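Local atomic coordinates of aromatic-amino-acid aminotransferase (Burkholderia pseudomallei, PDB entry 4F4E), a protein that probably transfers amino groups between aromatic amino acids such as tyrosine and 2-oxoglutarate, using covalently bound pyridoxal 5'-phosphate. Residues V119-L124 / S296-V301; N155-F160 / V167-Y172; N178-D183 / D214-Q219; F388-V393 / A412-A417. All coordinates share one frame; numbering follows the deposited sequence.

Contact 1. Residues V119-L124 / S296-V301; sequences VTAQAL and SQLKRV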
loop_
_atom_site.group_PDB
_atom_site.type_symbol
_atom_site.label_atom_id
_atom_site.label_comp_id
_atom_site.label_asym_id
_atom_site.label_seq_id
_atom_site.Cartn_x
_atom_site.Cartn_y
_atom_site.Cartn_z
ATOM N N VAL A 119 -15.824 -4.149 12.091
ATOM C CA VAL A 119 -14.843 -4.676 11.157
ATOM C C VAL A 119 -13.707 -3.687 11.097
ATOM O O VAL A 119 -13.946 -2.506 10.890
ATOM C CB VAL A 119 -15.487 -4.774 9.742
ATOM C CG1 VAL A 119 -14.436 -5.149 8.709
ATOM C CG2 VAL A 119 -16.644 -5.775 9.749
ATOM N N THR A 120 -12.485 -4.158 11.301
ATOM C CA THR A 120 -11.283 -3.352 11.157
ATOM C C THR A 120 -10.240 -4.037 10.323
ATOM O O THR A 120 -9.870 -5.194 10.605
ATOM C CB THR A 120 -10.692 -2.982 12.526
ATOM O OG1 THR A 120 -11.671 -2.227 13.257
ATOM C CG2 THR A 120 -9.417 -2.153 12.358
ATOM N N ALA A 121 -9.778 -3.359 9.259
ATOM C CA ALA A 121 -8.699 -3.860 8.417
ATOM C C ALA A 121 -7.536 -2.854 8.490
ATOM O O ALA A 121 -7.726 -1.660 8.313
ATOM C CB ALA A 121 -9.122 -4.026 6.942
ATOM N N GLN A 122 -6.344 -3.366 8.747
ATOM C CA GLN A 122 -5.150 -2.592 8.668
ATOM C C GLN A 122 -5.028 -2.009 7.283
ATOM O O GLN A 122 -5.410 -2.629 6.301
ATOM C CB GLN A 122 -3.936 -3.494 8.983
ATOM C CG GLN A 122 -2.579 -2.804 9.041
ATOM C CD GLN A 122 -1.471 -3.794 9.217
ATOM O OE1 GLN A 122 -1.674 -4.863 9.786
ATOM N NE2 GLN A 122 -0.279 -3.440 8.739
ATOM N N ALA A 123 -4.487 -0.805 7.209
ATOM C CA ALA A 123 -4.458 -0.055 5.959
ATOM C C ALA A 123 -3.165 0.732 5.799
ATOM O O ALA A 123 -2.453 0.978 6.781
ATOM C CB ALA A 123 -5.694 0.904 5.904
ATOM N N LEU A 124 -2.909 1.210 4.565
ATOM C CA LEU A 124 -1.701 1.994 4.273
ATOM C C LEU A 124 -1.915 3.448 4.674
ATOM O O LEU A 124 -2.195 4.308 3.860
ATOM C CB LEU A 124 -1.304 1.855 2.813
ATOM C CG LEU A 124 -0.566 0.592 2.379
ATOM C CD1 LEU A 124 0.856 0.508 2.900
ATOM C CD2 LEU A 124 -1.268 -0.690 2.714
ATOM N N SER A 296 -15.712 -9.681 4.018
ATOM C CA SER A 296 -15.400 -10.531 2.913
ATOM C C SER A 296 -15.247 -9.732 1.624
ATOM O O SER A 296 -14.433 -10.065 0.745
ATOM C CB SER A 296 -16.438 -11.677 2.751
ATOM O OG SER A 296 -17.654 -11.275 2.115
ATOM N N GLN A 297 -16.026 -8.678 1.508
ATOM C CA GLN A 297 -15.958 -7.810 0.343
ATOM C C GLN A 297 -14.804 -6.829 0.462
ATOM O O GLN A 297 -14.139 -6.520 -0.527
ATOM C CB GLN A 297 -17.297 -7.076 0.130
ATOM C CG GLN A 297 -18.445 -8.015 -0.238
ATOM C CD GLN A 297 -18.183 -8.900 -1.451
ATOM O OE1 GLN A 297 -17.477 -8.507 -2.396
ATOM N NE2 GLN A 297 -18.762 -10.095 -1.440
ATOM N N LEU A 298 -14.520 -6.379 1.662
ATOM C CA LEU A 298 -13.371 -5.477 1.870
ATOM C C LEU A 298 -12.054 -6.170 1.534
ATOM O O LEU A 298 -11.149 -5.581 0.963
ATOM C CB LEU A 298 -13.355 -4.941 3.294
ATOM C CG LEU A 298 -12.428 -3.812 3.627
ATOM C CD1 LEU A 298 -12.766 -2.587 2.762
ATOM C CD2 LEU A 298 -12.639 -3.547 5.133
ATOM N N LYS A 299 -11.979 -7.445 1.872
ATOM C CA LYS A 299 -10.827 -8.256 1.501
ATOM C C LYS A 299 -10.610 -8.313 -0.005
ATOM O O LYS A 299 -9.458 -8.258 -0.427
ATOM C CB LYS A 299 -10.878 -9.648 2.115
ATOM C CG LYS A 299 -10.617 -9.623 3.618
ATOM C CD LYS A 299 -10.678 -11.031 4.184
ATOM C CE LYS A 299 -10.352 -11.104 5.655
ATOM N NZ LYS A 299 -10.647 -12.493 6.137
ATOM N N ARG A 300 -11.671 -8.369 -0.807
ATOM C CA ARG A 300 -11.499 -8.361 -2.251
ATOM C C ARG A 300 -10.905 -7.073 -2.742
ATOM O O ARG A 300 -10.036 -7.073 -3.595
ATOM C CB ARG A 300 -12.801 -8.623 -3.004
ATOM C CG ARG A 300 -13.375 -9.992 -2.706
ATOM C CD ARG A 300 -14.736 -10.153 -3.386
ATOM N NE ARG A 300 -14.572 -9.856 -4.793
ATOM C CZ ARG A 300 -15.534 -9.470 -5.610
ATOM N NH1 ARG A 300 -16.787 -9.341 -5.183
ATOM N NH2 ARG A 300 -15.222 -9.207 -6.871
ATOM N N VAL A 301 -11.391 -5.962 -2.188
ATOM C CA VAL A 301 -10.943 -4.634 -2.572
ATOM C C VAL A 301 -9.464 -4.387 -2.188
ATOM O O VAL A 301 -8.723 -3.746 -2.905
ATOM C CB VAL A 301 -11.891 -3.609 -1.896
ATOM C CG1 VAL A 301 -11.282 -2.266 -1.789
ATOM C CG2 VAL A 301 -13.244 -3.572 -2.652
#
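The CA atoms of A121 and L298 are the nearest pair across the two segments, 8.2 Å apart, so one layer of side chains separates strand 119-124 from helix 296-301. V119 and A121 both direct CB toward the helix. T120, between them, directs CB away. L298 meets both from the helix side with a single methyl, CD2. This methyl packs against A121 CB at 4.0 Å. It lies 4.3 Å from V119 CG1, a looser touch. The torsions of L298 explain the choice of methyl: chi1 of -168° sets CG anti to the backbone N, and with CD1 at a chi2 of 60° the other methyl, CD2, is anti to CA and extends to the strand. The contact is small, buried and purely apolar. Further residues of the same helix enlarge the patch: A291 and L295 touch V119, and I302 touches A121. On the other face of the strand T120 OG1 is held by S282 OG and Q102 NE2. The outer side of the helix is polar. There R300 NH1 donates to Q297 OE1 at 3.0 Å, meeting a lone pair in the carbonyl plane. Q297 NE2 bonds E29 O of the second subunit, and S296 OG bonds A31 N of that subunit. The helix therefore has an apolar face on its own sheet and a polar face on its dimer partner. Strand 118-124 is the outermost strand at this end of the mixed sheet and runs antiparallel to strand 278-284. Helices flanking such a sheet are typical of the large domain of fold-type I aminotransferases.

Contact 2. Residues N155-F160 / V167-Y172; sequences NHRALF and VVAYPY. With EDO (1,2-ethanediol), chain C.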
loop_
_atom_site.group_PDB
_atom_site.type_symbol
_atom_site.label_atom_id
_atom_site.label_comp_id
_atom_site.label_asym_id
_atom_site.label_seq_id
_atom_site.Cartn_x
_atom_site.Cartn_y
_atom_site.Cartn_z
ATOM N N ASN A 155 -6.295 15.868 -0.383
ATOM C CA ASN A 155 -6.413 14.543 -0.926
ATOM C C ASN A 155 -7.797 13.961 -0.670
ATOM O O ASN A 155 -8.139 12.958 -1.295
ATOM C CB ASN A 155 -5.272 13.645 -0.418
ATOM C CG ASN A 155 -4.957 12.488 -1.347
ATOM O OD1 ASN A 155 -5.208 12.584 -2.541
ATOM N ND2 ASN A 155 -4.467 11.353 -0.791
ATOM N N HIS A 156 -8.656 14.578 0.150
ATOM C CA HIS A 156 -10.033 14.117 0.204
ATOM C C HIS A 156 -10.726 14.209 -1.142
ATOM O O HIS A 156 -11.195 13.202 -1.694
ATOM C CB HIS A 156 -10.870 14.873 1.243
ATOM C CG HIS A 156 -10.657 14.439 2.684
ATOM N ND1 HIS A 156 -10.835 15.291 3.724
ATOM C CD2 HIS A 156 -10.360 13.205 3.247
ATOM C CE1 HIS A 156 -10.598 14.642 4.868
ATOM N NE2 HIS A 156 -10.320 13.370 4.574
ATOM N N ARG A 157 -10.771 15.395 -1.704
ATOM C CA ARG A 157 -11.413 15.560 -3.003
ATOM C C ARG A 157 -10.739 14.675 -4.052
ATOM O O ARG A 157 -11.423 13.977 -4.793
ATOM C CB ARG A 157 -11.376 17.032 -3.454
ATOM C CG ARG A 157 -12.078 17.232 -4.810
ATOM C CD ARG A 157 -12.088 18.682 -5.226
ATOM N NE ARG A 157 -12.950 19.431 -4.336
ATOM C CZ ARG A 157 -14.271 19.545 -4.470
ATOM N NH1 ARG A 157 -14.912 18.943 -5.441
ATOM N NH2 ARG A 157 -14.952 20.260 -3.584
ATOM N N ALA A 158 -9.401 14.697 -4.087
ATOM C CA ALA A 158 -8.661 13.959 -5.105
ATOM C C ALA A 158 -8.942 12.457 -4.999
ATOM O O ALA A 158 -9.188 11.792 -5.990
ATOM C CB ALA A 158 -7.169 14.236 -4.971
ATOM N N LEU A 159 -8.925 11.930 -3.775
ATOM C CA LEU A 159 -9.138 10.491 -3.573
ATOM C C LEU A 159 -10.533 9.998 -3.968
ATOM O O LEU A 159 -10.691 9.006 -4.666
ATOM C CB LEU A 159 -8.779 10.104 -2.121
ATOM C CG LEU A 159 -8.875 8.630 -1.763
ATOM C CD1 LEU A 159 -7.814 8.262 -0.666
ATOM C CD2 LEU A 159 -10.284 8.244 -1.303
ATOM N N PHE A 160 -11.565 10.699 -3.542
ATOM C CA PHE A 160 -12.909 10.274 -3.815
ATOM C C PHE A 160 -13.270 10.517 -5.274
ATOM O O PHE A 160 -13.967 9.693 -5.861
ATOM C CB PHE A 160 -13.893 10.948 -2.856
ATOM C CG PHE A 160 -13.859 10.352 -1.488
ATOM C CD1 PHE A 160 -14.475 9.145 -1.251
ATOM C CD2 PHE A 160 -13.143 10.946 -0.455
ATOM C CE1 PHE A 160 -14.449 8.543 0.021
ATOM C CE2 PHE A 160 -13.118 10.371 0.815
ATOM C CZ PHE A 160 -13.779 9.178 1.060
ATOM N N VAL A 167 -17.749 14.961 -5.949
ATOM C CA VAL A 167 -17.469 15.518 -4.619
ATOM C C VAL A 167 -18.067 16.926 -4.537
ATOM O O VAL A 167 -17.901 17.736 -5.433
ATOM C CB VAL A 167 -15.954 15.540 -4.334
ATOM C CG1 VAL A 167 -15.672 16.140 -2.938
ATOM C CG2 VAL A 167 -15.361 14.121 -4.474
ATOM N N VAL A 168 -18.762 17.199 -3.438
ATOM C CA VAL A 168 -19.302 18.501 -3.172
ATOM C C VAL A 168 -18.763 18.906 -1.802
ATOM O O VAL A 168 -18.219 18.052 -1.081
ATOM C CB VAL A 168 -20.835 18.499 -3.121
ATOM C CG1 VAL A 168 -21.478 18.097 -4.465
ATOM C CG2 VAL A 168 -21.370 17.628 -1.993
ATOM N N ALA A 169 -18.929 20.171 -1.437
ATOM C CA ALA A 169 -18.407 20.686 -0.176
ATOM C C ALA A 169 -19.522 21.271 0.662
ATOM O O ALA A 169 -20.419 21.983 0.140
ATOM C CB ALA A 169 -17.324 21.736 -0.419
ATOM N N TYR A 170 -19.517 20.959 1.954
ATOM C CA TYR A 170 -20.400 21.614 2.872
ATOM C C TYR A 170 -19.701 22.835 3.480
ATOM O O TYR A 170 -18.494 22.775 3.755
ATOM C CB TYR A 170 -20.929 20.687 3.984
ATOM C CG TYR A 170 -19.891 19.893 4.766
ATOM C CD1 TYR A 170 -19.245 20.437 5.845
ATOM C CD2 TYR A 170 -19.595 18.570 4.439
ATOM C CE1 TYR A 170 -18.306 19.701 6.574
ATOM C CE2 TYR A 170 -18.681 17.820 5.180
ATOM C CZ TYR A 170 -18.017 18.399 6.225
ATOM O OH TYR A 170 -17.058 17.680 6.958
ATOM N N PRO A 171 -20.452 23.943 3.662
ATOM C CA PRO A 171 -19.902 25.073 4.411
ATOM C C PRO A 171 -19.292 24.595 5.722
ATOM O O PRO A 171 -19.860 23.706 6.360
ATOM C CB PRO A 171 -21.121 25.980 4.644
ATOM C CG PRO A 171 -22.082 25.625 3.544
ATOM C CD PRO A 171 -21.889 24.138 3.354
ATOM N N TYR A 172 -18.161 25.181 6.123
ATOM C CA TYR A 172 -17.478 24.766 7.342
ATOM C C TYR A 172 -16.646 25.892 7.927
ATOM O O TYR A 172 -17.081 26.547 8.890
ATOM C CB TYR A 172 -16.642 23.472 7.120
ATOM C CG TYR A 172 -16.122 22.919 8.413
ATOM C CD1 TYR A 172 -16.967 22.292 9.282
ATOM C CD2 TYR A 172 -14.817 23.165 8.840
ATOM C CE1 TYR A 172 -16.534 21.835 10.521
ATOM C CE2 TYR A 172 -14.355 22.678 10.026
ATOM C CZ TYR A 172 -15.212 22.024 10.884
ATOM O OH TYR A 172 -14.776 21.560 12.130
HETATM C C1 EDO C . -15.819 18.755 9.787
HETATM O O1 EDO C . -15.335 17.632 9.090
HETATM C C2 EDO C . -15.942 18.532 11.301
HETATM O O2 EDO C . -14.682 18.383 11.894
#
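R157, F160 and V167 join the helix and second strand of a beta-alpha-beta unit, made of strand 146-150, helix 154-162 and strand 167-174. The axes of 155-160 and 167-171 run roughly antiparallel, at 151°, and approach to 9.2 Å.

The polar link is one hydrogen bond. R157 NH1 donates to V167 O at 3.2 Å, with a bent N-H...O angle of 140°, and the donor stands above the carbonyl plane. The side chain leaves the helix extended, then bends at chi3 (-68°), which folds the guanidinium over the start of the strand. Two neighbours in the helix make hydrogen bonds to other parts: H156 NE2 to D234 OD2, and N155 ND2 to R303 O of the second subunit.

The van der Waals contacts centre on V167. Its two methyls divide the work. CG1 lies over one face of the R157 guanidinium, toward the rim, and CG2 makes an apolar contact with F160 CB at 3.9 Å. The F160 ring itself turns inward, to V146, V199 and A134. A169 CB sits at the edge of the guanidinium, near its plane.

A 1,2-ethanediol molecule, probably from the crystallisation liquor, lies by Y170 and Y172 and also bonds H201 O. Its C1 is over a face of the Y172 ring, and its O1 donates to Y170 OH at 2.7 Å.

Contact 3. Residues N178-D183 / D214-Q219; sequences NGVNFD and DAQWAQ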
loop_
_atom_site.group_PDB
_atom_site.type_symbol
_atom_site.label_atom_id
_atom_site.label_comp_id
_atom_site.label_asym_id
_atom_site.label_seq_id
_atom_site.Cartn_x
_atom_site.Cartn_y
_atom_site.Cartn_z
ATOM N N ASN A 178 -13.240 33.146 12.068
ATOM C CA ASN A 178 -12.152 32.230 12.412
ATOM C C ASN A 178 -12.668 31.003 13.102
ATOM O O ASN A 178 -11.914 30.282 13.767
ATOM C CB ASN A 178 -11.084 32.936 13.268
ATOM C CG ASN A 178 -10.496 34.140 12.569
ATOM O OD1 ASN A 178 -9.732 34.002 11.626
ATOM N ND2 ASN A 178 -10.879 35.347 13.029
ATOM N N GLY A 179 -13.953 30.734 12.885
ATOM C CA GLY A 179 -14.614 29.567 13.468
ATOM C C GLY A 179 -15.378 28.784 12.428
ATOM O O GLY A 179 -15.038 28.801 11.260
ATOM N N VAL A 180 -16.402 28.077 12.876
ATOM C CA VAL A 180 -17.181 27.205 12.007
ATOM C C VAL A 180 -18.511 27.904 11.678
ATOM O O VAL A 180 -19.125 28.544 12.556
ATOM C CB VAL A 180 -17.423 25.820 12.638
ATOM C CG1 VAL A 180 -18.097 25.967 13.983
ATOM C CG2 VAL A 180 -18.279 24.950 11.709
ATOM N N ASN A 181 -18.907 27.843 10.404
ATOM C CA ASN A 181 -20.235 28.280 9.978
ATOM C C ASN A 181 -21.114 27.060 10.168
ATOM O O ASN A 181 -21.419 26.388 9.206
ATOM C CB ASN A 181 -20.234 28.746 8.525
ATOM C CG ASN A 181 -21.615 29.021 7.989
ATOM O OD1 ASN A 181 -22.593 28.991 8.729
ATOM N ND2 ASN A 181 -21.706 29.261 6.711
ATOM N N PHE A 182 -21.534 26.809 11.406
ATOM C CA PHE A 182 -22.275 25.599 11.715
ATOM C C PHE A 182 -23.656 25.604 11.096
ATOM O O PHE A 182 -24.166 24.547 10.707
ATOM C CB PHE A 182 -22.352 25.319 13.213
ATOM C CG PHE A 182 -22.914 23.965 13.513
ATOM C CD1 PHE A 182 -22.206 22.817 13.138
ATOM C CD2 PHE A 182 -24.207 23.829 13.974
ATOM C CE1 PHE A 182 -22.720 21.559 13.343
ATOM C CE2 PHE A 182 -24.740 22.557 14.173
ATOM C CZ PHE A 182 -24.000 21.424 13.857
ATOM N N ASP A 183 -24.277 26.781 11.013
ATOM C CA ASP A 183 -25.581 26.892 10.385
ATOM C C ASP A 183 -25.533 26.454 8.923
ATOM O O ASP A 183 -26.438 25.759 8.436
ATOM C CB ASP A 183 -26.138 28.315 10.486
ATOM C CG ASP A 183 -26.375 28.768 11.936
ATOM O OD1 ASP A 183 -26.509 27.923 12.859
ATOM O OD2 ASP A 183 -26.434 29.990 12.137
ATOM N N ASP A 214 -18.875 19.180 21.196
ATOM C CA ASP A 214 -19.621 17.921 21.425
ATOM C C ASP A 214 -21.118 18.041 21.172
ATOM O O ASP A 214 -21.789 17.040 20.846
ATOM C CB ASP A 214 -19.384 17.430 22.857
ATOM C CG ASP A 214 -18.069 16.713 23.019
ATOM O OD1 ASP A 214 -17.299 16.603 22.019
ATOM O OD2 ASP A 214 -17.818 16.232 24.152
ATOM N N ALA A 215 -21.618 19.261 21.321
ATOM C CA ALA A 215 -23.007 19.583 21.088
ATOM C C ALA A 215 -23.338 19.812 19.620
ATOM O O ALA A 215 -24.435 19.513 19.177
ATOM C CB ALA A 215 -23.398 20.795 21.897
ATOM N N GLN A 216 -22.403 20.386 18.870
ATOM C CA GLN A 216 -22.566 20.503 17.432
ATOM C C GLN A 216 -22.456 19.104 16.820
ATOM O O GLN A 216 -23.172 18.775 15.854
ATOM C CB GLN A 216 -21.537 21.468 16.851
ATOM C CG GLN A 216 -21.782 22.923 17.272
ATOM C CD GLN A 216 -20.605 23.834 16.925
ATOM O OE1 GLN A 216 -19.454 23.440 17.062
ATOM N NE2 GLN A 216 -20.905 25.049 16.432
ATOM N N TRP A 217 -21.578 18.278 17.383
ATOM C CA TRP A 217 -21.446 16.901 16.920
ATOM C C TRP A 217 -22.752 16.168 17.105
ATOM O O TRP A 217 -23.164 15.416 16.211
ATOM C CB TRP A 217 -20.352 16.172 17.647
ATOM C CG TRP A 217 -18.972 16.363 17.060
ATOM C CD1 TRP A 217 -17.860 16.938 17.662
ATOM C CD2 TRP A 217 -18.542 15.948 15.744
ATOM N NE1 TRP A 217 -16.770 16.903 16.829
ATOM C CE2 TRP A 217 -17.120 16.303 15.645
ATOM C CE3 TRP A 217 -19.165 15.322 14.682
ATOM C CZ2 TRP A 217 -16.391 16.047 14.523
ATOM C CZ3 TRP A 217 -18.411 15.056 13.550
ATOM C CH2 TRP A 217 -17.068 15.436 13.465
ATOM N N ALA A 218 -23.461 16.415 18.216
ATOM C CA ALA A 218 -24.742 15.703 18.435
ATOM C C ALA A 218 -25.772 16.065 17.369
ATOM O O ALA A 218 -26.569 15.213 16.930
ATOM C CB ALA A 218 -25.283 15.980 19.857
ATOM N N GLN A 219 -25.756 17.317 16.924
ATOM C CA GLN A 219 -26.671 17.744 15.868
ATOM C C GLN A 219 -26.301 17.076 14.552
ATOM O O GLN A 219 -27.175 16.673 13.791
ATOM C CB GLN A 219 -26.667 19.249 15.692
ATOM C CG GLN A 219 -27.159 19.940 16.959
ATOM C CD GLN A 219 -27.154 21.442 16.858
ATOM O OE1 GLN A 219 -28.046 22.022 16.246
ATOM N NE2 GLN A 219 -26.192 22.080 17.495
HETATM O O HOH W 1 -19.922 27.806 15.760
#
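V180 is the first residue of 178-183 to meet helix 214-219, where its CG1 lies 3.8 Å from Q216 NE2. It follows N178 and G179, which face D174 in a G1 beta bulge. The V180 and Q216 side chains run alongside each other, pointing opposite ways. A water joins them at a second point: it accepts from Q216 NE2 at 3.0 Å and donates a weak bond to V180 O. The V180 side chain also packs on V210 and L212. N181 comes next and directs CB away from the helix. It centres an inverse gamma turn and stands at the N-cap of helix 182-189, with OD1 bonded to G184 N. Here the short, weakly bonded strand 179-180, outermost in the mixed sheet of the large domain and antiparallel to strand 167-174, gives way to a helix. F182 opens that helix and is the main contributor of its segment. Its CG is opposite the backbone N (chi1 -171°), and the ring extends to helix 214-227. Q216 CB lies over one face of the ring, 3.9 Å from its centroid, in a CH-pi contact. The extended Q216 chain then runs back along F182, so that NE2 ends 3.5 Å from F182 CB. The planes of the F182 ring and the Q216 amide are 31° apart. At the outer end, F182 CZ comes to 3.4 Å from Q216 O. Q219 adds a second amide, whose plane is 56° from that of the ring; its NE2 approaches F182 CE2 obliquely, at 3.7 Å.

Contact 4. Residues F388-V393 / A412-A417; sequences FGIYAV and ANAIAA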
loop_
_atom_site.group_PDB
_atom_site.type_symbol
_atom_site.label_atom_id
_atom_site.label_comp_id
_atom_site.label_asym_id
_atom_site.label_seq_id
_atom_site.Cartn_x
_atom_site.Cartn_y
_atom_site.Cartn_z
ATOM N N PHE A 388 10.955 38.342 4.863
ATOM C CA PHE A 388 11.348 37.685 6.122
ATOM C C PHE A 388 11.746 36.235 6.020
ATOM O O PHE A 388 12.227 35.684 6.997
ATOM C CB PHE A 388 10.290 37.923 7.220
ATOM C CG PHE A 388 10.112 39.359 7.542
ATOM C CD1 PHE A 388 11.067 40.016 8.288
ATOM C CD2 PHE A 388 9.044 40.085 7.055
ATOM C CE1 PHE A 388 10.952 41.346 8.595
ATOM C CE2 PHE A 388 8.947 41.434 7.334
ATOM C CZ PHE A 388 9.889 42.062 8.088
ATOM N N GLY A 389 11.611 35.626 4.831
ATOM C CA GLY A 389 11.985 34.243 4.626
ATOM C C GLY A 389 11.157 33.283 5.466
ATOM O O GLY A 389 11.637 32.180 5.819
ATOM N N ILE A 390 9.916 33.690 5.787
ATOM C CA ILE A 390 8.963 32.869 6.516
ATOM C C ILE A 390 7.853 32.462 5.555
ATOM O O ILE A 390 7.172 33.338 4.977
ATOM C CB ILE A 390 8.355 33.619 7.712
ATOM C CG1 ILE A 390 9.448 34.215 8.660
ATOM C CG2 ILE A 390 7.344 32.724 8.432
ATOM C CD1 ILE A 390 10.382 33.289 9.417
ATOM N N TYR A 391 7.707 31.146 5.350
ATOM C CA TYR A 391 6.894 30.592 4.285
ATOM C C TYR A 391 5.579 30.015 4.830
ATOM O O TYR A 391 5.587 28.965 5.471
ATOM C CB TYR A 391 7.688 29.485 3.553
ATOM C CG TYR A 391 8.791 30.033 2.668
ATOM C CD1 TYR A 391 9.930 30.621 3.229
ATOM C CD2 TYR A 391 8.678 30.014 1.282
ATOM C CE1 TYR A 391 10.926 31.116 2.436
ATOM C CE2 TYR A 391 9.679 30.496 0.481
ATOM C CZ TYR A 391 10.795 31.075 1.069
ATOM O OH TYR A 391 11.758 31.617 0.291
ATOM N N ALA A 392 4.492 30.748 4.634
ATOM C CA ALA A 392 3.128 30.253 4.902
ATOM C C ALA A 392 2.490 29.932 3.558
ATOM O O ALA A 392 3.015 30.303 2.485
ATOM C CB ALA A 392 2.331 31.305 5.638
ATOM N N VAL A 393 1.377 29.187 3.597
ATOM C CA VAL A 393 0.641 28.804 2.389
ATOM C C VAL A 393 -0.191 30.032 1.935
ATOM O O VAL A 393 -0.584 30.875 2.735
ATOM C CB VAL A 393 -0.242 27.573 2.687
ATOM C CG1 VAL A 393 -0.935 27.055 1.435
ATOM C CG2 VAL A 393 0.581 26.502 3.391
ATOM N N ALA A 412 6.809 35.585 15.029
ATOM C CA ALA A 412 5.870 36.555 15.559
ATOM C C ALA A 412 6.248 37.988 15.155
ATOM O O ALA A 412 5.390 38.790 14.755
ATOM C CB ALA A 412 5.775 36.463 17.068
ATOM N N ASN A 413 7.536 38.298 15.259
ATOM C CA ASN A 413 8.012 39.615 14.901
ATOM C C ASN A 413 7.845 39.874 13.395
ATOM O O ASN A 413 7.506 40.983 12.997
ATOM C CB ASN A 413 9.476 39.811 15.339
ATOM C CG ASN A 413 9.628 39.874 16.852
ATOM O OD1 ASN A 413 8.626 39.729 17.548
ATOM N ND2 ASN A 413 10.866 40.103 17.360
ATOM N N ALA A 414 8.088 38.866 12.564
ATOM C CA ALA A 414 7.876 39.013 11.127
ATOM C C ALA A 414 6.398 39.299 10.831
ATOM O O ALA A 414 6.060 40.218 10.073
ATOM C CB ALA A 414 8.363 37.800 10.380
ATOM N N ILE A 415 5.503 38.561 11.474
ATOM C CA ILE A 415 4.061 38.791 11.299
ATOM C C ILE A 415 3.664 40.189 11.732
ATOM O O ILE A 415 2.950 40.911 11.003
ATOM C CB ILE A 415 3.233 37.703 12.007
ATOM C CG1 ILE A 415 3.430 36.347 11.314
ATOM C CG2 ILE A 415 1.738 38.064 12.038
ATOM C CD1 ILE A 415 2.892 35.149 12.060
ATOM N N ALA A 416 4.154 40.605 12.889
ATOM C CA ALA A 416 3.919 41.962 13.362
ATOM C C ALA A 416 4.388 43.032 12.362
ATOM O O ALA A 416 3.689 44.067 12.152
ATOM C CB ALA A 416 4.544 42.151 14.718
ATOM N N ALA A 417 5.529 42.790 11.719
ATOM C CA ALA A 417 6.052 43.691 10.732
ATOM C C ALA A 417 5.157 43.781 9.493
ATOM O O ALA A 417 4.937 44.880 8.988
ATOM C CB ALA A 417 7.464 43.336 10.343
#
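A414 of helix segment 412-417 meets F388 and I390, and A417, about one turn on, meets F388. Earlier in the segment, A412 belongs to another side of the helix and packs on L348 and R351 of helix 324-354. A414 CA stands over the middle of the F388 ring, 4.3 Å from the centroid and 11° off the ring normal, in a CH-pi contact. F388 CG is anti to the carbonyl carbon (chi1 -61°), which places the ring against A414. A414 CB lies nearer the inner end of the ring, 3.7 Å from F388 CG. The same methyl also meets I390 CG1 at 4.1 Å, so it sits between an aromatic and an aliphatic side chain, with L384 close by. I415 directs CB away; its side chain packs on L352. A417 closes the contact: its CB is 3.5 Å from F388 CZ and approaches the ring obliquely. The ring thus spans a helix turn, with CG by A414 and CZ by A417. On the other segment, G389 leaves the end of helix 378-388 with positive phi. The chain then enters strand 390-391, which pairs in parallel with strand 52-53, and I390 also packs on V410 and V411. The contact joins the last helix, 408-419, to the end of a preceding helix and a two-stranded sheet, in the small domain of the aminotransferase fold. The closest pairs are all carbon to carbon, so dispersion and the hydrophobic effect hold the segments together, and no directional bond between them fixes the rotation of the ring.

How the contacts relate
From the N terminus, strand 118-124 opens the longest loop, which contact 1 closes at helix 288-303. Contacts 2 and 3 are both nested inside it, one after the other. Contact 2 closes a short loop between a helix and the next strand. Contact 3 closes a longer one, from strand 179-180 to helix 214-227. These two touch: Y172 O and N181 N, 2.7 Å apart, probably form a hydrogen bond between neighbouring strands. Contacts 1 to 3 all reach the mixed sheet, and contacts 1 and 2 also meet the second subunit. Contact 4 follows in series, closing a loop from the end of helix 378-388 and strand 390-391 to the last helix, 408-419, in the small domain.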